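Local coordinates for protein putative type 11 methyltransferase (Sulfolobus solfataricus, PDB 3I9F) that probably transfers methyl groups from S-adenosylmethionine to an unidentified acceptor and binds zinc ions, at residues 131-134 against 135-139. Residues are numbered along the deposited sequence; the frame is centred on the assembly and turned at random.
Sequences KDYM and GWFSN
Gly135 N reaches back to Lys131 O (3.3 Å) and Phe137 N to Tyr133 O (2.9 Å, N-H...O 170°), the last turn of helix 130-136 before Phe137 leaves helical geometry as the centre of an inverse gamma turn. In chain order this short helix connects strands 106-113 and 140-146 of the Rossmann-like methyltransferase sheet; it packs against strands 106-113 and 152-159 and touches helix 91-101. Trp136 N adds a weak bond to Tyr133 O, and a weak bond from Ser138 N to Trp136 O closes the turn. One helical turn apart, the rings of Tyr133 and Phe137 lie side by side and point the same way, with Phe137 CE2 at the Tyr133 ring edge, 3.8 Å from CD2. Both are buried: Tyr133 touches Ile110 and Phe153, and its OH hydrogen-bonds Asp112 OD2, while Phe137 enters among Val108, Ile95, Leu157 and Phe85. With alanine at Phe137, the Tyr133 edge would probably lose its neighbour and a gap would be likely beside Val108, Ile95 and Leu157. Bent at chi2 and chi3 (-45° and -64°), the Met134 chain carries its methyl CE to 3.6 Å from Phe137 O; the Met134 side chain also touches Leu157. Asp132 OD2 forms a salt bridge with Lys115 NZ. The Trp136 indole touches Lys91 and Gln92 of helix 91-101 and pairs edge-to-face with Phe85, and the backbone O of Asp132 lies oblique to it, 3.2 Å from Trp136 CD1.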
loop_
_atom_site.group_PDB
_atom_site.type_symbol
_atom_site.label_atom_id
_atom_site.label_comp_id
_atom_site.label_asym_id
_atom_site.label_seq_id
_atom_site.Cartn_x
_atom_site.Cartn_y
_atom_site.Cartn_z
ATOM N N LYS B 131 -27.196 -14.705 -9.490
ATOM C CA LYS B 131 -28.129 -14.520 -8.400
ATOM C C LYS B 131 -27.372 -14.595 -7.055
ATOM O O LYS B 131 -27.622 -13.810 -6.164
ATOM C CB LYS B 131 -29.271 -15.520 -8.499
ATOM C CG LYS B 131 -30.331 -15.303 -7.435
ATOM C CD LYS B 131 -31.452 -16.353 -7.509
ATOM C CE LYS B 131 -32.598 -16.021 -6.518
ATOM N NZ LYS B 131 -32.924 -14.545 -6.395
ATOM N N ASP B 132 -26.427 -15.529 -6.942
ATOM C CA ASP B 132 -25.597 -15.650 -5.730
ATOM C C ASP B 132 -24.766 -14.397 -5.493
ATOM O O ASP B 132 -24.647 -13.931 -4.371
ATOM C CB ASP B 132 -24.692 -16.889 -5.794
ATOM C CG ASP B 132 -25.487 -18.203 -5.825
ATOM O OD1 ASP B 132 -26.451 -18.335 -5.011
ATOM O OD2 ASP B 132 -25.149 -19.098 -6.646
ATOM N N TYR B 133 -24.211 -13.844 -6.565
ATOM C CA TYR B 133 -23.404 -12.674 -6.454
ATOM C C TYR B 133 -24.254 -11.546 -5.917
ATOM O O TYR B 133 -23.833 -10.852 -4.997
ATOM C CB TYR B 133 -22.691 -12.328 -7.768
ATOM C CG TYR B 133 -21.295 -12.941 -7.858
ATOM C CD1 TYR B 133 -21.072 -14.128 -8.502
ATOM C CD2 TYR B 133 -20.208 -12.320 -7.282
ATOM C CE1 TYR B 133 -19.823 -14.675 -8.579
ATOM C CE2 TYR B 133 -18.954 -12.859 -7.364
ATOM C CZ TYR B 133 -18.777 -14.048 -8.001
ATOM O OH TYR B 133 -17.514 -14.620 -8.055
ATOM N N MET B 134 -25.464 -11.392 -6.405
ATOM C CA MET B 134 -26.264 -10.227 -5.997
ATOM C C MET B 134 -26.841 -10.317 -4.563
ATOM O O MET B 134 -27.207 -9.303 -3.987
ATOM C CB MET B 134 -27.333 -9.891 -7.059
ATOM C CG MET B 134 -26.725 -9.735 -8.503
ATOM S SD MET B 134 -25.196 -8.756 -8.654
ATOM C CE MET B 134 -25.925 -7.206 -8.128
ATOM N N GLY B 135 -26.875 -11.507 -3.977
ATOM C CA GLY B 135 -27.099 -11.660 -2.555
ATOM C C GLY B 135 -25.999 -10.993 -1.745
ATOM O O GLY B 135 -26.286 -10.343 -0.769
ATOM N N TRP B 136 -24.743 -11.121 -2.163
ATOM C CA TRP B 136 -23.623 -10.455 -1.475
ATOM C C TRP B 136 -23.471 -8.967 -1.823
ATOM O O TRP B 136 -23.194 -8.100 -0.958
ATOM C CB TRP B 136 -22.304 -11.151 -1.819
ATOM C CG TRP B 136 -22.273 -12.502 -1.321
ATOM C CD1 TRP B 136 -22.509 -13.649 -2.027
ATOM C CD2 TRP B 136 -22.031 -12.896 0.008
ATOM N NE1 TRP B 136 -22.432 -14.726 -1.209
ATOM C CE2 TRP B 136 -22.138 -14.294 0.054
ATOM C CE3 TRP B 136 -21.765 -12.198 1.185
ATOM C CZ2 TRP B 136 -21.945 -15.028 1.233
ATOM C CZ3 TRP B 136 -21.575 -12.922 2.351
ATOM C CH2 TRP B 136 -21.686 -14.328 2.365
ATOM N N PHE B 137 -23.591 -8.688 -3.112
ATOM C CA PHE B 137 -23.447 -7.353 -3.608
ATOM C C PHE B 137 -24.822 -6.727 -3.679
ATOM O O PHE B 137 -25.210 -6.205 -4.711
ATOM C CB PHE B 137 -22.781 -7.395 -4.969
ATOM C CG PHE B 137 -21.320 -7.765 -4.918
ATOM C CD1 PHE B 137 -20.350 -6.784 -4.900
ATOM C CD2 PHE B 137 -20.916 -9.091 -4.881
ATOM C CE1 PHE B 137 -19.020 -7.108 -4.845
ATOM C CE2 PHE B 137 -19.605 -9.418 -4.840
ATOM C CZ PHE B 137 -18.648 -8.429 -4.817
ATOM N N SER B 138 -25.532 -6.746 -2.550
ATOM C CA SER B 138 -26.945 -6.349 -2.476
ATOM C C SER B 138 -27.233 -4.839 -2.476
ATOM O O SER B 138 -28.407 -4.459 -2.554
ATOM C CB SER B 138 -27.531 -6.915 -1.195
ATOM O OG SER B 138 -26.796 -6.370 -0.096
ATOM N N ASN B 139 -26.198 -4.004 -2.344
ATOM C CA ASN B 139 -26.329 -2.552 -2.510
ATOM C C ASN B 139 -25.907 -2.140 -3.926
ATOM O O ASN B 139 -25.476 -0.999 -4.161
ATOM C CB ASN B 139 -25.458 -1.804 -1.498
ATOM C CG ASN B 139 -25.671 -2.283 -0.067
ATOM O OD1 ASN B 139 -24.829 -3.037 0.508
ATOM N ND2 ASN B 139 -26.799 -1.885 0.518
#